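Local coordinates for glycosylation Associate Protein 1 (Streptococcus agalactiae serotype V, PDB 6OYC) that probably takes part in glycosylation and export of adhesins by the accessory Sec system, as a GT-B-like subunit of a sugar-binding complex, at residues Asp17-Lys25 and Gln124-His133. Numbering follows the deposited sequence.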
ATOM      1  N   ASP A  17      13.244   4.524  -2.857  1.00 28.71           N
ATOM      2  CA  ASP A  17      12.086   3.961  -3.545  1.00 32.95           C
ATOM      3  C   ASP A  17      11.354   2.976  -2.635  1.00 35.25           C
ATOM      4  O   ASP A  17      11.978   2.122  -2.000  1.00 35.55           O
ATOM      5  CB  ASP A  17      12.579   3.260  -4.833  1.00 34.43           C
ATOM      6  CG  ASP A  17      11.445   2.780  -5.781  1.00 35.12           C
ATOM      7  OD1 ASP A  17      10.244   3.088  -5.574  1.00 31.56           O
ATOM      8  OD2 ASP A  17      11.802   2.089  -6.774  1.00 36.91           O
ATOM      9  N   ASN A  18      10.027   3.082  -2.574  1.00 35.72           N
ATOM     10  CA  ASN A  18       9.233   2.106  -1.827  1.00 34.00           C
ATOM     11  C   ASN A  18       8.785   0.928  -2.683  1.00 35.65           C
ATOM     12  O   ASN A  18       8.089   0.046  -2.177  1.00 34.64           O
ATOM     13  CB  ASN A  18       7.996   2.770  -1.190  1.00 32.35           C
ATOM     14  CG  ASN A  18       6.923   3.148  -2.214  1.00 36.28           C
ATOM     15  OD1 ASN A  18       7.195   3.257  -3.409  1.00 36.61           O
ATOM     16  ND2 ASN A  18       5.690   3.345  -1.742  1.00 35.63           N
ATOM     17  N   ASN A  19       9.148   0.891  -3.963  1.00 36.78           N
ATOM     18  CA  ASN A  19       8.629  -0.158  -4.824  1.00 35.55           C
ATOM     19  C   ASN A  19       9.100  -1.527  -4.337  1.00 37.43           C
ATOM     20  O   ASN A  19      10.100  -1.656  -3.623  1.00 35.00           O
ATOM     21  CB  ASN A  19       9.042   0.079  -6.281  1.00 37.23           C
ATOM     22  CG  ASN A  19       8.090  -0.604  -7.275  1.00 38.17           C
ATOM     23  OD1 ASN A  19       7.022  -1.070  -6.891  1.00 39.36           O
ATOM     24  ND2 ASN A  19       8.477  -0.660  -8.549  1.00 34.31           N
ATOM     25  N   TYR A  20       8.328  -2.545  -4.692  1.00 38.77           N
ATOM     26  CA  TYR A  20       8.548  -3.922  -4.268  1.00 37.46           C
ATOM     27  C   TYR A  20       8.563  -4.820  -5.499  1.00 32.99           C
ATOM     28  O   TYR A  20       8.034  -4.467  -6.553  1.00 33.71           O
ATOM     29  CB  TYR A  20       7.440  -4.359  -3.306  1.00 35.43           C
ATOM     30  CG  TYR A  20       6.078  -3.917  -3.805  1.00 40.81           C
ATOM     31  CD1 TYR A  20       5.430  -4.605  -4.842  1.00 37.73           C
ATOM     32  CD2 TYR A  20       5.442  -2.795  -3.265  1.00 39.54           C
ATOM     33  CE1 TYR A  20       4.190  -4.187  -5.318  1.00 39.09           C
ATOM     34  CE2 TYR A  20       4.197  -2.376  -3.731  1.00 38.01           C
ATOM     35  CZ  TYR A  20       3.579  -3.066  -4.755  1.00 43.19           C
ATOM     36  OH  TYR A  20       2.348  -2.631  -5.207  1.00 42.50           O
ATOM     37  N   LEU A  21       9.167  -5.991  -5.371  1.00 35.93           N
ATOM     38  CA  LEU A  21       9.069  -6.964  -6.456  1.00 30.84           C
ATOM     39  C   LEU A  21       7.614  -7.377  -6.664  1.00 33.23           C
ATOM     40  O   LEU A  21       6.854  -7.545  -5.702  1.00 33.22           O
ATOM     41  CB  LEU A  21       9.926  -8.190  -6.145  1.00 29.55           C
ATOM     42  CG  LEU A  21      11.360  -7.841  -5.738  1.00 32.45           C
ATOM     43  CD1 LEU A  21      12.153  -9.119  -5.395  1.00 28.70           C
ATOM     44  CD2 LEU A  21      12.025  -7.051  -6.847  1.00 27.69           C
ATOM     45  N   TRP A  22       7.230  -7.558  -7.934  1.00 28.66           N
ATOM     46  CA  TRP A  22       5.826  -7.789  -8.246  1.00 29.53           C
ATOM     47  C   TRP A  22       5.275  -9.025  -7.552  1.00 29.77           C
ATOM     48  O   TRP A  22       4.067  -9.098  -7.280  1.00 28.69           O
ATOM     49  CB  TRP A  22       5.625  -7.898  -9.758  1.00 31.56           C
ATOM     50  CG  TRP A  22       6.048  -9.207 -10.416  1.00 31.88           C
ATOM     51  CD1 TRP A  22       7.182  -9.421 -11.155  1.00 28.14           C
ATOM     52  CD2 TRP A  22       5.314 -10.449 -10.445  1.00 27.65           C
ATOM     53  NE1 TRP A  22       7.208 -10.712 -11.621  1.00 25.82           N
ATOM     54  CE2 TRP A  22       6.075 -11.363 -11.205  1.00 27.86           C
ATOM     55  CE3 TRP A  22       4.091 -10.869  -9.906  1.00 29.22           C
ATOM     56  CZ2 TRP A  22       5.653 -12.678 -11.443  1.00 27.89           C
ATOM     57  CZ3 TRP A  22       3.668 -12.173 -10.140  1.00 32.13           C
ATOM     58  CH2 TRP A  22       4.452 -13.066 -10.899  1.00 27.98           C
ATOM     59  N   TYR A  23       6.129  -9.993  -7.251  1.00 31.23           N
ATOM     60  CA  TYR A  23       5.707 -11.245  -6.645  1.00 29.87           C
ATOM     61  C   TYR A  23       5.981 -11.288  -5.150  1.00 31.84           C
ATOM     62  O   TYR A  23       5.911 -12.365  -4.553  1.00 32.23           O
ATOM     63  CB  TYR A  23       6.420 -12.414  -7.329  1.00 26.66           C
ATOM     64  CG  TYR A  23       7.938 -12.259  -7.376  1.00 27.56           C
ATOM     65  CD1 TYR A  23       8.737 -12.655  -6.308  1.00 29.97           C
ATOM     66  CD2 TYR A  23       8.567 -11.708  -8.490  1.00 26.70           C
ATOM     67  CE1 TYR A  23      10.132 -12.519  -6.348  1.00 28.30           C
ATOM     68  CE2 TYR A  23       9.958 -11.571  -8.551  1.00 24.56           C
ATOM     69  CZ  TYR A  23      10.736 -11.983  -7.484  1.00 28.58           C
ATOM     70  OH  TYR A  23      12.109 -11.843  -7.541  1.00 30.83           O
ATOM     71  N   PHE A  24       6.331 -10.158  -4.538  1.00 30.51           N
ATOM     72  CA  PHE A  24       6.794 -10.178  -3.154  1.00 33.24           C
ATOM     73  C   PHE A  24       6.391  -8.889  -2.438  1.00 35.59           C
ATOM     74  O   PHE A  24       7.192  -8.282  -1.718  1.00 38.27           O
ATOM     75  CB  PHE A  24       8.312 -10.387  -3.089  1.00 35.10           C
ATOM     76  CG  PHE A  24       8.771 -11.176  -1.901  1.00 37.63           C
ATOM     77  CD1 PHE A  24       8.149 -12.370  -1.562  1.00 40.99           C
ATOM     78  CD2 PHE A  24       9.807 -10.717  -1.111  1.00 39.19           C
ATOM     79  CE1 PHE A  24       8.564 -13.108  -0.463  1.00 40.00           C
ATOM     80  CE2 PHE A  24      10.228 -11.450  -0.002  1.00 42.27           C
ATOM     81  CZ  PHE A  24       9.598 -12.648   0.318  1.00 42.36           C
ATOM     82  N   LYS A  25       5.160  -8.447  -2.640  1.00 33.58           N
ATOM     83  CA  LYS A  25       4.726  -7.183  -2.046  1.00 41.55           C
ATOM     84  C   LYS A  25       4.554  -7.328  -0.532  1.00 38.78           C
ATOM     85  O   LYS A  25       3.925  -8.281  -0.077  1.00 36.54           O
ATOM     86  CB  LYS A  25       3.420  -6.731  -2.687  1.00 37.05           C
ATOM     87  CG  LYS A  25       2.837  -5.434  -2.123  1.00 37.67           C
ATOM     88  CD  LYS A  25       1.378  -5.302  -2.574  1.00 35.47           C
ATOM     89  CE  LYS A  25       0.554  -4.403  -1.662  1.00 38.20           C
ATOM     90  NZ  LYS A  25       0.561  -4.861  -0.249  1.00 37.48           N
ATOM     91  N   GLN A 124      13.927  -7.433 -13.739  1.00 26.72           N
ATOM     92  CA  GLN A 124      12.776  -7.410 -12.844  1.00 27.73           C
ATOM     93  C   GLN A 124      11.684  -6.529 -13.422  1.00 30.66           C
ATOM     94  O   GLN A 124      11.963  -5.473 -14.011  1.00 25.17           O
ATOM     95  CB  GLN A 124      13.156  -6.917 -11.449  1.00 24.88           C
ATOM     96  CG  GLN A 124      13.964  -7.958 -10.644  1.00 24.46           C
ATOM     97  CD  GLN A 124      13.073  -8.934  -9.908  1.00 28.01           C
ATOM     98  OE1 GLN A 124      11.844  -8.909 -10.069  1.00 25.91           O
ATOM     99  NE2 GLN A 124      13.677  -9.790  -9.074  1.00 24.37           N
ATOM    100  N   PHE A 125      10.435  -6.968 -13.236  1.00 27.39           N
ATOM    101  CA  PHE A 125       9.275  -6.282 -13.781  1.00 29.53           C
ATOM    102  C   PHE A 125       8.357  -5.808 -12.660  1.00 31.22           C
ATOM    103  O   PHE A 125       8.252  -6.443 -11.608  1.00 31.50           O
ATOM    104  CB  PHE A 125       8.516  -7.189 -14.766  1.00 30.63           C
ATOM    105  CG  PHE A 125       9.389  -7.725 -15.866  1.00 27.19           C
ATOM    106  CD1 PHE A 125      10.109  -8.906 -15.693  1.00 30.10           C
ATOM    107  CD2 PHE A 125       9.546  -7.023 -17.041  1.00 29.03           C
ATOM    108  CE1 PHE A 125      10.944  -9.392 -16.697  1.00 25.81           C
ATOM    109  CE2 PHE A 125      10.360  -7.504 -18.047  1.00 31.27           C
ATOM    110  CZ  PHE A 125      11.062  -8.695 -17.868  1.00 29.47           C
ATOM    111  N   GLY A 126       7.711  -4.666 -12.891  1.00 28.56           N
ATOM    112  CA  GLY A 126       6.802  -4.103 -11.922  1.00 26.93           C
ATOM    113  C   GLY A 126       5.446  -4.793 -11.896  1.00 31.74           C
ATOM    114  O   GLY A 126       5.141  -5.704 -12.671  1.00 30.60           O
ATOM    115  N   GLU A 127       4.613  -4.315 -10.968  1.00 31.16           N
ATOM    116  CA  GLU A 127       3.236  -4.774 -10.884  1.00 34.04           C
ATOM    117  C   GLU A 127       2.512  -4.577 -12.213  1.00 33.47           C
ATOM    118  O   GLU A 127       1.711  -5.424 -12.622  1.00 31.53           O
ATOM    119  CB  GLU A 127       2.516  -4.034  -9.753  1.00 33.28           C
ATOM    120  CG  GLU A 127       1.161  -4.623  -9.373  1.00 37.62           C
ATOM    121  CD  GLU A 127       0.490  -3.853  -8.239  1.00 42.62           C
ATOM    122  OE1 GLU A 127       1.203  -3.475  -7.280  1.00 42.58           O
ATOM    123  OE2 GLU A 127      -0.747  -3.634  -8.304  1.00 46.24           O
ATOM    124  N   GLU A 128       2.779  -3.467 -12.895  1.00 30.09           N
ATOM    125  CA  GLU A 128       2.147  -3.186 -14.176  1.00 31.22           C
ATOM    126  C   GLU A 128       2.956  -3.755 -15.335  1.00 30.68           C
ATOM    127  O   GLU A 128       2.629  -3.490 -16.493  1.00 29.68           O
ATOM    128  CB  GLU A 128       1.935  -1.665 -14.358  1.00 30.74           C
ATOM    129  CG  GLU A 128       0.814  -1.045 -13.484  1.00 31.23           C
ATOM    130  CD  GLU A 128       1.208  -0.870 -12.015  1.00 29.85           C
ATOM    131  OE1 GLU A 128       2.413  -0.708 -11.729  1.00 30.09           O
ATOM    132  OE2 GLU A 128       0.313  -0.892 -11.147  1.00 27.93           O
ATOM    133  N   GLY A 129       4.010  -4.524 -15.041  1.00 28.45           N
ATOM    134  CA  GLY A 129       4.802  -5.187 -16.055  1.00 28.28           C
ATOM    135  C   GLY A 129       5.950  -4.377 -16.619  1.00 27.74           C
ATOM    136  O   GLY A 129       6.741  -4.916 -17.403  1.00 26.39           O
ATOM    137  N   ASN A 130       6.072  -3.108 -16.251  1.00 27.17           N
ATOM    138  CA  ASN A 130       7.139  -2.277 -16.781  1.00 26.98           C
ATOM    139  C   ASN A 130       8.488  -2.699 -16.194  1.00 30.47           C
ATOM    140  O   ASN A 130       8.584  -3.111 -15.033  1.00 30.37           O
ATOM    141  CB  ASN A 130       6.858  -0.809 -16.463  1.00 28.50           C
ATOM    142  CG  ASN A 130       6.724  -0.548 -14.961  1.00 28.65           C
ATOM    143  OD1 ASN A 130       5.974  -1.234 -14.257  1.00 30.69           O
ATOM    144  ND2 ASN A 130       7.463   0.438 -14.468  1.00 31.76           N
ATOM    145  N   LEU A 131       9.529  -2.627 -17.015  1.00 28.20           N
ATOM    146  CA  LEU A 131      10.885  -2.828 -16.522  1.00 27.37           C
ATOM    147  C   LEU A 131      11.182  -1.840 -15.390  1.00 30.44           C
ATOM    148  O   LEU A 131      11.112  -0.617 -15.584  1.00 27.99           O
ATOM    149  CB  LEU A 131      11.882  -2.648 -17.673  1.00 27.81           C
ATOM    150  CG  LEU A 131      13.355  -2.668 -17.271  1.00 30.15           C
ATOM    151  CD1 LEU A 131      13.760  -4.107 -16.942  1.00 25.28           C
ATOM    152  CD2 LEU A 131      14.214  -2.103 -18.379  1.00 29.73           C
ATOM    153  N   THR A 132      11.499  -2.365 -14.205  1.00 28.97           N
ATOM    154  CA  THR A 132      11.825  -1.535 -13.049  1.00 29.53           C
ATOM    155  C   THR A 132      13.323  -1.488 -12.771  1.00 29.46           C
ATOM    156  O   THR A 132      13.895  -0.401 -12.613  1.00 30.14           O
ATOM    157  CB  THR A 132      11.098  -2.035 -11.796  1.00 32.40           C
ATOM    158  OG1 THR A 132      11.253  -3.459 -11.689  1.00 29.73           O
ATOM    159  CG2 THR A 132       9.617  -1.686 -11.867  1.00 32.45           C
ATOM    160  N   HIS A 133      13.981  -2.637 -12.703  1.00 25.65           N
ATOM    161  CA  HIS A 133      15.418  -2.578 -12.495  1.00 32.48           C
ATOM    162  C   HIS A 133      16.096  -3.806 -13.084  1.00 31.16           C
ATOM    163  O   HIS A 133      15.472  -4.852 -13.294  1.00 27.78           O
ATOM    164  CB  HIS A 133      15.778  -2.395 -11.006  1.00 26.78           C
ATOM    165  CG  HIS A 133      15.390  -3.538 -10.115  1.00 31.76           C
ATOM    166  ND1 HIS A 133      14.178  -3.594  -9.452  1.00 30.92           N
ATOM    167  CD2 HIS A 133      16.091  -4.621  -9.704  1.00 30.51           C
ATOM    168  CE1 HIS A 133      14.138  -4.679  -8.701  1.00 26.79           C
ATOM    169  NE2 HIS A 133      15.290  -5.316  -8.830  1.00 31.23           N
TER
HETATM  170  O   HOH W   1       5.456  -2.294  -9.244  1.00 37.61           O
HETATM  171  O   HOH W   2       9.881  -4.440  -9.384  1.00 31.90           O
HETATM  172  O   HOH W   3       9.647  -7.262  -9.714  1.00 25.14           O
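A beta hairpin closed by a type I turn with a G1 bulge, strands 118-125 and 131-138 of the antiparallel sheet, offers Gln124 and Glu127 to Tyr23 and Tyr20 of residues 17-25, part of the long loop between strand 2-5 and helix 33-43. At one place Gln124 NE2 donates to Tyr23 OH over 3.0 Å, almost straight at 177° and in the plane of the amide. The Gln124 chain bends at chi2 (-86°), which turns its amide across the tyrosine. Leu21 fits beside this pair: its CD2 lies 3.7 Å from Gln124 OE1 and approaches the edge of the His133 imidazole at CE1.

At the other place Tyr20 OH donates to Glu127 OE1 over 2.5 Å, nearly along the carboxylate C-O axis. Ring and carboxylate are close to coplanar, 25° apart, and Glu127 reaches the phenol with an extended chain. Lys25 CG lies over one face of the Tyr20 ring, while Arg65 of helix 59-65 forms a long, weak ion pair with Glu127. Between the two tyrosine bonds along the loop, Trp22 brings its ring edge at CD1 to 3.2 Å from Phe125 O, and its NE1 is held by Phe109 O.

Water joins backbone groups of each segment to side chains of the other. One molecule accepts from Glu127 N at 2.8 Å and donates to Asn19 OD1; another accepts from Trp22 N and lies within hydrogen-bonding distance of Gln124 OE1. The loop thus leans on the strand ends and the start of the turn in a classic hairpin, its type I turn from Gly126 to Gly129 completed by the G1 bulge at Gly129.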